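Local structure of 3-methyladenine dna-glycosylase (Archaeoglobus fulgidus, 2JHN) at residues A111-F119 with V226-N234; Q164-L175 with A185-E194. The protein is an AlkA-type DNA glycosylase of the HhH-GPD superfamily, a family of base excision DNA repair proteins. The protein carries 1 engineered substitution. All coordinates share one frame; numbering follows the deposited sequence.

Contact 1 (A111-F119 with V226-N234); sequences AGLMSMSVF and VLSIALGKN. Engineered in segment 226-234: I229 (natural residue Met).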
loop_
_atom_site.group_PDB
_atom_site.type_symbol
_atom_site.label_atom_id
_atom_site.label_comp_id
_atom_site.label_asym_id
_atom_site.label_seq_id
_atom_site.Cartn_x
_atom_site.Cartn_y
_atom_site.Cartn_z
ATOM N N ALA A 111 -8.860 4.170 3.148
ATOM C CA ALA A 111 -7.622 3.617 2.611
ATOM C C ALA A 111 -6.807 2.972 3.721
ATOM O O ALA A 111 -6.737 3.496 4.847
ATOM C CB ALA A 111 -6.809 4.702 1.951
ATOM N N GLY A 112 -6.213 1.823 3.405
ATOM C CA GLY A 112 -5.163 1.248 4.268
ATOM C C GLY A 112 -3.788 1.800 3.903
ATOM O O GLY A 112 -3.641 3.011 3.614
ATOM N N LEU A 113 -2.794 0.910 3.910
ATOM C CA LEU A 113 -1.443 1.225 3.447
ATOM C C LEU A 113 -1.047 0.150 2.442
ATOM O O LEU A 113 -1.703 -0.907 2.363
ATOM C CB LEU A 113 -0.449 1.235 4.628
ATOM C CG LEU A 113 -0.686 2.317 5.697
ATOM C CD1 LEU A 113 0.211 1.993 6.907
ATOM C CD2 LEU A 113 -0.350 3.695 5.111
ATOM N N MET A 114 -0.001 0.417 1.664
ATOM C CA MET A 114 0.464 -0.598 0.717
ATOM C C MET A 114 1.772 -1.328 1.156
ATOM O O MET A 114 2.412 -2.032 0.336
ATOM C CB MET A 114 0.522 -0.003 -0.696
ATOM C CG MET A 114 -0.868 0.400 -1.212
ATOM S SD MET A 114 -0.868 1.200 -2.809
ATOM C CE MET A 114 -0.326 -0.164 -3.843
ATOM N N SER A 115 2.122 -1.173 2.439
ATOM C CA SER A 115 3.276 -1.818 3.066
ATOM C C SER A 115 3.069 -1.968 4.585
ATOM O O SER A 115 2.326 -1.200 5.201
ATOM C CB SER A 115 4.552 -1.008 2.803
ATOM O OG SER A 115 4.460 0.323 3.323
ATOM N N MET A 116 3.755 -2.941 5.182
ATOM C CA MET A 116 3.696 -3.147 6.632
ATOM C C MET A 116 4.957 -2.651 7.368
ATOM O O MET A 116 5.163 -2.957 8.553
ATOM C CB MET A 116 3.399 -4.612 6.960
ATOM C CG MET A 116 2.143 -5.158 6.262
ATOM S SD MET A 116 1.118 -6.196 7.339
ATOM C CE MET A 116 0.793 -5.001 8.634
ATOM N N SER A 117 5.794 -1.901 6.650
ATOM C CA SER A 117 6.905 -1.146 7.254
ATOM C C SER A 117 7.290 -0.021 6.302
ATOM O O SER A 117 7.048 -0.112 5.090
ATOM C CB SER A 117 8.150 -2.028 7.526
ATOM O OG SER A 117 8.828 -2.432 6.323
ATOM N N VAL A 118 7.936 1.015 6.851
ATOM C CA VAL A 118 8.444 2.123 6.033
ATOM C C VAL A 118 9.456 1.622 4.999
ATOM O O VAL A 118 9.434 2.030 3.824
ATOM C CB VAL A 118 9.104 3.204 6.938
ATOM C CG1 VAL A 118 9.843 4.281 6.091
ATOM C CG2 VAL A 118 8.042 3.834 7.830
ATOM N N PHE A 119 10.386 0.778 5.452
ATOM C CA PHE A 119 11.348 0.173 4.546
ATOM C C PHE A 119 10.690 -0.516 3.345
ATOM O O PHE A 119 11.070 -0.265 2.206
ATOM C CB PHE A 119 12.281 -0.841 5.245
ATOM C CG PHE A 119 13.292 -1.419 4.317
ATOM C CD1 PHE A 119 14.215 -0.581 3.681
ATOM C CD2 PHE A 119 13.326 -2.779 4.055
ATOM C CE1 PHE A 119 15.162 -1.086 2.815
ATOM C CE2 PHE A 119 14.307 -3.324 3.158
ATOM C CZ PHE A 119 15.213 -2.481 2.550
ATOM N N VAL A 226 5.279 7.605 -1.523
ATOM C CA VAL A 226 5.668 7.028 -0.201
ATOM C C VAL A 226 4.873 7.674 0.919
ATOM O O VAL A 226 4.299 6.976 1.760
ATOM C CB VAL A 226 7.176 7.152 0.054
ATOM C CG1 VAL A 226 7.522 6.884 1.557
ATOM C CG2 VAL A 226 7.947 6.186 -0.878
ATOM N N LEU A 227 4.837 9.010 0.930
ATOM C CA LEU A 227 4.153 9.750 1.964
ATOM C C LEU A 227 2.690 9.286 2.128
ATOM O O LEU A 227 2.224 9.080 3.237
ATOM C CB LEU A 227 4.204 11.258 1.673
ATOM C CG LEU A 227 5.525 11.889 2.202
ATOM C CD1 LEU A 227 5.815 13.196 1.507
ATOM C CD2 LEU A 227 5.380 12.126 3.701
ATOM N N SER A 228 2.012 9.104 1.017
ATOM C CA SER A 228 0.583 8.737 1.052
ATOM C C SER A 228 0.372 7.233 1.276
ATOM O O SER A 228 -0.385 6.834 2.182
ATOM C CB SER A 228 -0.108 9.194 -0.233
ATOM O OG SER A 228 0.578 8.768 -1.392
ATOM N N ILE A 229 1.017 6.414 0.464
ATOM C CA ILE A 229 0.732 4.968 0.473
ATOM C C ILE A 229 1.482 4.153 1.526
ATOM O O ILE A 229 1.022 3.051 1.874
ATOM C CB ILE A 229 0.798 4.294 -0.954
ATOM C CG1 ILE A 229 2.236 3.981 -1.382
ATOM C CG2 ILE A 229 0.029 5.138 -2.010
ATOM C CD1 ILE A 229 2.365 3.104 -2.692
ATOM N N ALA A 230 2.605 4.675 2.029
ATOM C CA ALA A 230 3.420 4.002 3.051
ATOM C C ALA A 230 3.373 4.680 4.427
ATOM O O ALA A 230 3.346 3.987 5.460
ATOM C CB ALA A 230 4.879 3.841 2.579
ATOM N N LEU A 231 3.338 6.010 4.442
ATOM C CA LEU A 231 3.430 6.805 5.653
ATOM C C LEU A 231 2.073 7.230 6.195
ATOM O O LEU A 231 1.986 7.719 7.321
ATOM C CB LEU A 231 4.350 8.037 5.447
ATOM C CG LEU A 231 5.808 7.732 5.112
ATOM C CD1 LEU A 231 6.715 8.920 5.336
ATOM C CD2 LEU A 231 6.310 6.506 5.916
ATOM N N GLY A 232 1.024 7.046 5.403
ATOM C CA GLY A 232 -0.338 7.440 5.816
ATOM C C GLY A 232 -0.615 8.950 5.915
ATOM O O GLY A 232 -1.571 9.373 6.595
ATOM N N LYS A 233 0.187 9.761 5.224
ATOM C CA LYS A 233 0.023 11.227 5.234
ATOM C C LYS A 233 -0.830 11.719 4.089
ATOM O O LYS A 233 -0.831 11.135 2.996
ATOM C CB LYS A 233 1.368 11.959 5.194
ATOM C CG LYS A 233 2.394 11.533 6.257
ATOM C CD LYS A 233 1.938 11.755 7.676
ATOM C CE LYS A 233 3.096 11.572 8.631
ATOM N NZ LYS A 233 2.627 11.428 10.017
ATOM N N ASN A 234 -1.535 12.816 4.335
ATOM C CA ASN A 234 -2.430 13.380 3.344
ATOM C C ASN A 234 -1.670 14.241 2.325
ATOM O O ASN A 234 -1.824 15.476 2.268
ATOM C CB ASN A 234 -3.543 14.166 4.029
ATOM C CG ASN A 234 -4.686 14.496 3.083
ATOM O OD1 ASN A 234 -4.994 13.714 2.182
ATOM N ND2 ASN A 234 -5.306 15.655 3.274
HETATM O O HOH W 1 4.519 1.609 5.727
HETATM O O HOH W 2 3.477 1.364 0.851
#
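L113 lays its CD2 methyl across the end of helix 220-229, with L113 CD2 3.6 Å from G232 N. That helix is the second helix of the helix-hairpin-helix motif. The loop 111-117 runs past its C-terminal end and leads into helix 118-127. One direct backbone bond joins the two segments: M114 N donates to I229 O at 2.8 Å, nearly straight at 170°. With CG beside its backbone N (chi1 -64°) and an extended chi2, M114 rests its sulfur on I229, M114 SD 3.8 Å from I229 CD1. I229 is an engineered residue; the natural one is Met. Farther along, V118 CG2 meets L231 CD2 at 3.7 Å. The helix ends in a turn where V226 O accepts from both A230 N and L231 N, and G232 then leaves helical geometry with positive phi. R275 of helix 274-287 hydrogen-bonds through NH1 to both G112 O and S228 O, so one guanidinium holds both segments. Between S115 and the helix end, two waters carry the polar contacts. S115 OG sits between its backbone N and carbonyl carbon (chi1 60°), which turns it to the helix end. Water 2 lies 2.9 Å from S115 OG and donates a weak bond to I229 O at 3.1 Å. Water 1 lies 2.7 Å from S115 OG and donates to A230 O, also at 2.7 Å.

Contact 2 (Q164-L175 with A185-E194); sequences QEAILKAGVEGL and AELIVEIAKE
Q164 NE2 is gripped by two backbone carbonyls, donating to E194 O at 2.8 Å and to A192 O at 2.8 Å. Both acceptors lie in the plane of the Q164 amide. NE2 approaches E194 O in the carbonyl plane but stands above the carbonyl plane of A192 (46° out of it). Water 3 donates to Q164 OE1 at 2.6 Å and also to E194 O, so both ends of the amide are held and its rotation is fixed. The Q164 side chain, extended beyond CG (chi2 178°), ties the start of helix 164-177 to the end of helix 182-192. The two helices form an antiparallel hairpin, with segment axes 8.4 Å apart at 165°. V189 is a knob in the hole made by L168, G171, V172 and L175, its CG2 3.7 Å from V172 N at the kink of the first helix. L168 CD2 rests on A192 CB at 3.6 Å, on the more exposed side. On the buried side, I167 CG2 meets I188 CG2 at 3.9 Å. L175 CB packs on A185 CB at 3.7 Å. Helix 118-127 lies against the hairpin through F119 and I127, and helix 133-147 touches helix 164-177 through I143 and F147.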
loop_
_atom_site.group_PDB
_atom_site.type_symbol
_atom_site.label_atom_id
_atom_site.label_comp_id
_atom_site.label_asym_id
_atom_site.label_seq_id
_atom_site.Cartn_x
_atom_site.Cartn_y
_atom_site.Cartn_z
ATOM N N GLN A 164 15.784 -5.008 6.401
ATOM C CA GLN A 164 16.921 -4.203 5.920
ATOM C C GLN A 164 18.212 -5.030 5.910
ATOM O O GLN A 164 18.978 -4.972 4.958
ATOM C CB GLN A 164 17.079 -2.913 6.734
ATOM C CG GLN A 164 15.847 -2.000 6.640
ATOM C CD GLN A 164 15.985 -0.754 7.471
ATOM O OE1 GLN A 164 15.053 -0.358 8.170
ATOM N NE2 GLN A 164 17.157 -0.106 7.391
ATOM N N GLU A 165 18.382 -5.841 6.947
ATOM C CA GLU A 165 19.527 -6.775 7.077
ATOM C C GLU A 165 19.672 -7.770 5.929
ATOM O O GLU A 165 20.775 -7.974 5.423
ATOM C CB GLU A 165 19.427 -7.526 8.412
ATOM C CG GLU A 165 19.684 -6.647 9.622
ATOM C CD GLU A 165 18.415 -6.042 10.248
ATOM O OE1 GLU A 165 17.320 -6.024 9.613
ATOM O OE2 GLU A 165 18.518 -5.577 11.404
ATOM N N ALA A 166 18.543 -8.365 5.522
ATOM C CA ALA A 166 18.469 -9.335 4.432
ATOM C C ALA A 166 18.842 -8.699 3.099
ATOM O O ALA A 166 19.513 -9.318 2.279
ATOM C CB ALA A 166 17.059 -9.953 4.362
ATOM N N ILE A 167 18.406 -7.452 2.900
ATOM C CA ILE A 167 18.755 -6.660 1.714
ATOM C C ILE A 167 20.246 -6.310 1.625
ATOM O O ILE A 167 20.858 -6.394 0.549
ATOM C CB ILE A 167 17.869 -5.375 1.630
ATOM C CG1 ILE A 167 16.416 -5.786 1.356
ATOM C CG2 ILE A 167 18.386 -4.392 0.557
ATOM C CD1 ILE A 167 16.208 -6.599 0.045
ATOM N N LEU A 168 20.819 -5.919 2.757
ATOM C CA LEU A 168 22.241 -5.613 2.802
ATOM C C LEU A 168 23.055 -6.856 2.416
ATOM O O LEU A 168 24.018 -6.763 1.645
ATOM C CB LEU A 168 22.626 -5.062 4.186
ATOM C CG LEU A 168 22.090 -3.646 4.499
ATOM C CD1 LEU A 168 22.500 -3.240 5.899
ATOM C CD2 LEU A 168 22.548 -2.597 3.473
ATOM N N LYS A 169 22.623 -8.014 2.909
ATOM C CA LYS A 169 23.219 -9.305 2.547
ATOM C C LYS A 169 23.019 -9.656 1.068
ATOM O O LYS A 169 23.961 -10.066 0.399
ATOM C CB LYS A 169 22.717 -10.433 3.466
ATOM C CG LYS A 169 23.262 -11.851 3.090
ATOM C CD LYS A 169 24.819 -11.928 3.107
ATOM C CE LYS A 169 25.329 -13.238 2.459
ATOM N NZ LYS A 169 26.749 -13.174 1.990
ATOM N N ALA A 170 21.807 -9.473 0.544
ATOM C CA ALA A 170 21.543 -9.680 -0.885
ATOM C C ALA A 170 22.485 -8.834 -1.730
ATOM O O ALA A 170 22.994 -9.296 -2.752
ATOM C CB ALA A 170 20.045 -9.330 -1.227
ATOM N N GLY A 171 22.704 -7.588 -1.294
ATOM C CA GLY A 171 23.570 -6.637 -2.000
ATOM C C GLY A 171 23.034 -6.180 -3.337
ATOM O O GLY A 171 21.988 -6.650 -3.799
ATOM N N VAL A 172 23.742 -5.248 -3.971
ATOM C CA VAL A 172 23.345 -4.797 -5.313
ATOM C C VAL A 172 23.190 -5.975 -6.280
ATOM O O VAL A 172 22.191 -6.084 -6.981
ATOM C CB VAL A 172 24.331 -3.734 -5.906
ATOM C CG1 VAL A 172 24.092 -3.533 -7.415
ATOM C CG2 VAL A 172 24.218 -2.418 -5.143
ATOM N N GLU A 173 24.182 -6.865 -6.332
ATOM C CA GLU A 173 24.133 -7.940 -7.322
ATOM C C GLU A 173 22.995 -8.938 -7.111
ATOM O O GLU A 173 22.447 -9.459 -8.072
ATOM C CB GLU A 173 25.479 -8.689 -7.410
ATOM C CG GLU A 173 26.564 -7.915 -8.158
ATOM C CD GLU A 173 26.128 -7.473 -9.560
ATOM O OE1 GLU A 173 25.530 -8.285 -10.324
ATOM O OE2 GLU A 173 26.397 -6.293 -9.884
ATOM N N GLY A 174 22.660 -9.213 -5.858
ATOM C CA GLY A 174 21.567 -10.153 -5.536
ATOM C C GLY A 174 20.218 -9.613 -5.997
ATOM O O GLY A 174 19.393 -10.345 -6.536
ATOM N N LEU A 175 20.011 -8.308 -5.796
ATOM C CA LEU A 175 18.823 -7.615 -6.301
ATOM C C LEU A 175 18.788 -7.576 -7.830
ATOM O O LEU A 175 17.729 -7.799 -8.408
ATOM C CB LEU A 175 18.695 -6.191 -5.707
ATOM C CG LEU A 175 18.612 -6.102 -4.174
ATOM C CD1 LEU A 175 18.393 -4.658 -3.728
ATOM C CD2 LEU A 175 17.553 -7.014 -3.574
ATOM N N ALA A 185 18.614 -1.252 -7.558
ATOM C CA ALA A 185 19.334 -2.081 -6.588
ATOM C C ALA A 185 20.250 -1.259 -5.710
ATOM O O ALA A 185 20.263 -1.411 -4.496
ATOM C CB ALA A 185 20.119 -3.213 -7.303
ATOM N N GLU A 186 21.001 -0.354 -6.326
ATOM C CA GLU A 186 21.875 0.545 -5.608
ATOM C C GLU A 186 21.148 1.446 -4.598
ATOM O O GLU A 186 21.593 1.615 -3.477
ATOM C CB GLU A 186 22.640 1.402 -6.618
ATOM C CG GLU A 186 23.783 0.663 -7.264
ATOM C CD GLU A 186 24.692 1.570 -8.071
ATOM O OE1 GLU A 186 24.226 2.653 -8.507
ATOM O OE2 GLU A 186 25.868 1.189 -8.272
ATOM N N LEU A 187 20.014 2.004 -5.014
ATOM C CA LEU A 187 19.248 2.901 -4.156
ATOM C C LEU A 187 18.594 2.143 -2.973
ATOM O O LEU A 187 18.609 2.621 -1.838
ATOM C CB LEU A 187 18.220 3.655 -4.996
ATOM C CG LEU A 187 17.409 4.780 -4.342
ATOM C CD1 LEU A 187 18.319 5.797 -3.641
ATOM C CD2 LEU A 187 16.499 5.438 -5.381
ATOM N N ILE A 188 18.035 0.967 -3.248
ATOM C CA ILE A 188 17.424 0.138 -2.200
ATOM C C ILE A 188 18.469 -0.257 -1.147
ATOM O O ILE A 188 18.236 -0.145 0.052
ATOM C CB ILE A 188 16.650 -1.065 -2.800
ATOM C CG1 ILE A 188 15.422 -0.532 -3.572
ATOM C CG2 ILE A 188 16.262 -2.075 -1.683
ATOM C CD1 ILE A 188 14.688 -1.553 -4.394
ATOM N N VAL A 189 19.654 -0.673 -1.597
ATOM C CA VAL A 189 20.725 -0.984 -0.651
ATOM C C VAL A 189 21.071 0.263 0.189
ATOM O O VAL A 189 21.203 0.191 1.409
ATOM C CB VAL A 189 21.951 -1.607 -1.372
ATOM C CG1 VAL A 189 23.164 -1.684 -0.427
ATOM C CG2 VAL A 189 21.598 -2.997 -1.913
ATOM N N GLU A 190 21.144 1.419 -0.463
ATOM C CA GLU A 190 21.381 2.699 0.213
ATOM C C GLU A 190 20.369 2.971 1.353
ATOM O O GLU A 190 20.737 3.278 2.494
ATOM C CB GLU A 190 21.361 3.831 -0.825
ATOM C CG GLU A 190 22.005 5.128 -0.362
ATOM C CD GLU A 190 21.951 6.265 -1.411
ATOM O OE1 GLU A 190 21.874 6.001 -2.639
ATOM O OE2 GLU A 190 22.025 7.441 -0.983
ATOM N N ILE A 191 19.090 2.805 1.035
ATOM C CA ILE A 191 18.022 2.973 2.004
ATOM C C ILE A 191 18.139 1.949 3.144
ATOM O O ILE A 191 17.914 2.278 4.318
ATOM C CB ILE A 191 16.632 2.908 1.298
ATOM C CG1 ILE A 191 16.462 4.069 0.274
ATOM C CG2 ILE A 191 15.505 2.813 2.323
ATOM C CD1 ILE A 191 16.293 5.435 0.897
ATOM N N ALA A 192 18.530 0.716 2.809
ATOM C CA ALA A 192 18.684 -0.352 3.824
ATOM C C ALA A 192 19.700 -0.030 4.948
ATOM O O ALA A 192 19.581 -0.510 6.088
ATOM C CB ALA A 192 19.030 -1.703 3.135
ATOM N N LYS A 193 20.696 0.776 4.616
ATOM C CA LYS A 193 21.686 1.258 5.608
ATOM C C LYS A 193 21.147 2.243 6.662
ATOM O O LYS A 193 21.802 2.499 7.676
ATOM C CB LYS A 193 22.875 1.892 4.869
ATOM C CG LYS A 193 23.696 0.890 4.086
ATOM C CD LYS A 193 24.793 1.571 3.276
ATOM C CE LYS A 193 25.528 0.568 2.414
ATOM N NZ LYS A 193 26.605 1.240 1.632
ATOM N N GLU A 194 19.964 2.812 6.424
ATOM C CA GLU A 194 19.408 3.833 7.316
ATOM C C GLU A 194 18.887 3.232 8.611
ATOM O O GLU A 194 18.178 2.229 8.603
ATOM C CB GLU A 194 18.298 4.628 6.609
ATOM C CG GLU A 194 18.775 5.415 5.396
ATOM C CD GLU A 194 19.579 6.647 5.798
ATOM O OE1 GLU A 194 19.012 7.591 6.377
ATOM O OE2 GLU A 194 20.794 6.657 5.575
HETATM O O HOH W 3 15.712 1.047 10.281
#

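Overall arrangement
The chain starts in the TATA-box binding protein-like region with its five-stranded antiparallel sheet and helix 69-80. L113 makes backbone hydrogen bonds with Y79 of that helix, so contact 1 lies where this region meets the helical part. Contact 1 closes a long, mostly helical loop of 106 residues, joining the entry to helix 118-127 to the end of helix 220-229. Contact 2 is nested inside that loop and closes a short one of nine residues. The centres are 20 Å apart, with contact 2 farther from the middle of the chain. F119 bridges them: its ring packs on Q164, I167, I191 and A192, with F119 CG 3.5 Å from Q164 CG.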